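PDB 1RP3: anti sigma factor FlgM from Aquifex aeolicus, which binds the flagellar sigma factor sigma-28 as its anti-sigma factor and probably holds it in an inactive conformation. Local coordinates for residues E6-I11 and K41-L46. Numbering follows the deposited sequence.
Sequences ELSRLI and KIAQEL
Arg9 NH1 is gripped by both carboxylate oxygens of Glu6 one helical turn earlier, 2.7 Å from each of Glu6 OE1 and OE2, in a salt bridge whose two hydrogen bonds are both weak because the N-H groups point poorly at the oxygens. This pair lies at the margin of the contact, facing Glu45 and Lys41 of helix 31-46. The CG methylene of Glu6 lies 3.8 Å from Glu45 CD, the carboxylates turned 71° apart; their like charges are probably eased by Arg9 and by Lys41, whose extended chain brings NZ within 5.6 Å of Glu6 OE2. Beneath this polar margin, helices 5-14 and 31-46 pack as an antiparallel pair, the short segments crossing at -163°. Leucine and isoleucine suit this buried face, since their branched apolar ends pack between the helices without needing polar partners. Leu10 CB sits 3.6 Å from Ile42 CG1, while its two methyls, placed by a CG turned away from the carbonyl carbon (chi1 -74°), lie against the aliphatic stem of Lys41, CD1 3.8 Å from Lys41 CB. Cutting Leu10 back to an alanine would remove both methyls, probably opening a gap beside that stem and leaving Lys41 freer to turn. The methyls of Leu7 diverge: CD2 rests on Glu45 CB at 3.7 Å and also touches Ile42 CG2, whereas CD1 meets Leu46 CD2 at 3.9 Å. Leu19 of the sigma-28 chain packs on both Leu7 and Ile11.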
loop_
_atom_site.group_PDB
_atom_site.type_symbol
_atom_site.label_atom_id
_atom_site.label_comp_id
_atom_site.label_asym_id
_atom_site.label_seq_id
_atom_site.Cartn_x
_atom_site.Cartn_y
_atom_site.Cartn_z
ATOM N N GLU B 6 13.752 -4.114 24.038
ATOM C CA GLU B 6 12.664 -5.071 23.905
ATOM C C GLU B 6 12.630 -5.689 22.506
ATOM O O GLU B 6 12.469 -6.906 22.361
ATOM C CB GLU B 6 11.326 -4.402 24.253
ATOM C CG GLU B 6 10.077 -5.281 24.131
ATOM C CD GLU B 6 10.082 -6.499 25.047
ATOM O OE1 GLU B 6 11.032 -6.666 25.843
ATOM O OE2 GLU B 6 9.125 -7.304 24.966
ATOM N N LEU B 7 12.809 -4.859 21.482
ATOM C CA LEU B 7 12.801 -5.349 20.107
ATOM C C LEU B 7 13.892 -6.392 19.902
ATOM O O LEU B 7 13.636 -7.461 19.344
ATOM C CB LEU B 7 12.972 -4.196 19.110
ATOM C CG LEU B 7 11.770 -3.257 18.954
ATOM C CD1 LEU B 7 12.067 -2.138 17.970
ATOM C CD2 LEU B 7 10.576 -4.067 18.497
ATOM N N SER B 8 15.093 -6.093 20.396
ATOM C CA SER B 8 16.237 -6.996 20.281
ATOM C C SER B 8 15.954 -8.318 20.976
ATOM O O SER B 8 16.360 -9.375 20.513
ATOM C CB SER B 8 17.486 -6.343 20.885
ATOM O OG SER B 8 18.600 -7.215 20.821
ATOM N N ARG B 9 15.221 -8.253 22.079
ATOM C CA ARG B 9 14.890 -9.447 22.834
ATOM C C ARG B 9 13.862 -10.265 22.072
ATOM O O ARG B 9 13.986 -11.486 21.961
ATOM C CB ARG B 9 14.349 -9.076 24.221
ATOM C CG ARG B 9 14.289 -10.258 25.196
ATOM C CD ARG B 9 13.226 -10.063 26.279
ATOM N NE ARG B 9 12.100 -10.984 26.107
ATOM C CZ ARG B 9 10.826 -10.611 26.028
ATOM N NH1 ARG B 9 10.501 -9.326 26.107
ATOM N NH2 ARG B 9 9.874 -11.524 25.854
ATOM N N LEU B 10 12.867 -9.578 21.518
ATOM C CA LEU B 10 11.804 -10.224 20.760
ATOM C C LEU B 10 12.346 -10.898 19.510
ATOM O O LEU B 10 11.973 -12.028 19.208
ATOM C CB LEU B 10 10.694 -9.222 20.424
ATOM C CG LEU B 10 9.817 -8.862 21.631
ATOM C CD1 LEU B 10 8.924 -7.687 21.315
ATOM C CD2 LEU B 10 9.003 -10.071 22.054
ATOM N N ILE B 11 13.260 -10.223 18.813
ATOM C CA ILE B 11 13.892 -10.776 17.615
ATOM C C ILE B 11 14.649 -12.050 17.992
ATOM O O ILE B 11 14.627 -13.047 17.257
ATOM C CB ILE B 11 14.851 -9.755 16.958
ATOM C CG1 ILE B 11 14.042 -8.673 16.241
ATOM C CG2 ILE B 11 15.757 -10.436 15.947
ATOM C CD1 ILE B 11 14.886 -7.616 15.609
ATOM N N LYS B 41 3.854 -8.906 19.359
ATOM C CA LYS B 41 4.522 -8.050 20.326
ATOM C C LYS B 41 5.455 -7.077 19.637
ATOM O O LYS B 41 5.549 -5.925 20.049
ATOM C CB LYS B 41 5.295 -8.864 21.354
ATOM C CG LYS B 41 4.430 -9.649 22.327
ATOM C CD LYS B 41 5.316 -10.208 23.425
ATOM C CE LYS B 41 4.543 -10.982 24.457
ATOM N NZ LYS B 41 5.454 -11.472 25.527
ATOM N N ILE B 42 6.175 -7.549 18.615
ATOM C CA ILE B 42 7.075 -6.681 17.860
ATOM C C ILE B 42 6.246 -5.554 17.227
ATOM O O ILE B 42 6.635 -4.387 17.292
ATOM C CB ILE B 42 7.863 -7.458 16.766
ATOM C CG1 ILE B 42 8.829 -8.447 17.421
ATOM C CG2 ILE B 42 8.622 -6.483 15.845
ATOM C CD1 ILE B 42 9.626 -9.277 16.444
ATOM N N ALA B 43 5.080 -5.900 16.678
ATOM C CA ALA B 43 4.190 -4.917 16.061
ATOM C C ALA B 43 3.680 -3.901 17.087
ATOM O O ALA B 43 3.584 -2.701 16.794
ATOM C CB ALA B 43 3.012 -5.611 15.390
ATOM N N GLN B 44 3.357 -4.390 18.286
ATOM C CA GLN B 44 2.861 -3.540 19.365
ATOM C C GLN B 44 3.912 -2.508 19.757
ATOM O O GLN B 44 3.579 -1.347 19.991
ATOM C CB GLN B 44 2.466 -4.381 20.577
ATOM C CG GLN B 44 1.260 -5.266 20.345
ATOM C CD GLN B 44 1.015 -6.240 21.494
ATOM O OE1 GLN B 44 1.085 -5.866 22.669
ATOM N NE2 GLN B 44 0.714 -7.495 21.157
ATOM N N GLU B 45 5.182 -2.912 19.768
ATOM C CA GLU B 45 6.272 -1.995 20.116
ATOM C C GLU B 45 6.487 -0.916 19.064
ATOM O O GLU B 45 6.771 0.240 19.391
ATOM C CB GLU B 45 7.587 -2.752 20.327
ATOM C CG GLU B 45 7.617 -3.622 21.571
ATOM C CD GLU B 45 7.413 -2.830 22.860
ATOM O OE1 GLU B 45 8.106 -1.800 23.061
ATOM O OE2 GLU B 45 6.548 -3.250 23.668
ATOM N N LEU B 46 6.339 -1.295 17.801
ATOM C CA LEU B 46 6.541 -0.364 16.705
ATOM C C LEU B 46 5.429 0.659 16.542
ATOM O O LEU B 46 5.644 1.727 15.976
ATOM C CB LEU B 46 6.726 -1.134 15.401
ATOM C CG LEU B 46 7.965 -2.028 15.348
ATOM C CD1 LEU B 46 8.014 -2.769 14.026
ATOM C CD2 LEU B 46 9.221 -1.189 15.552
#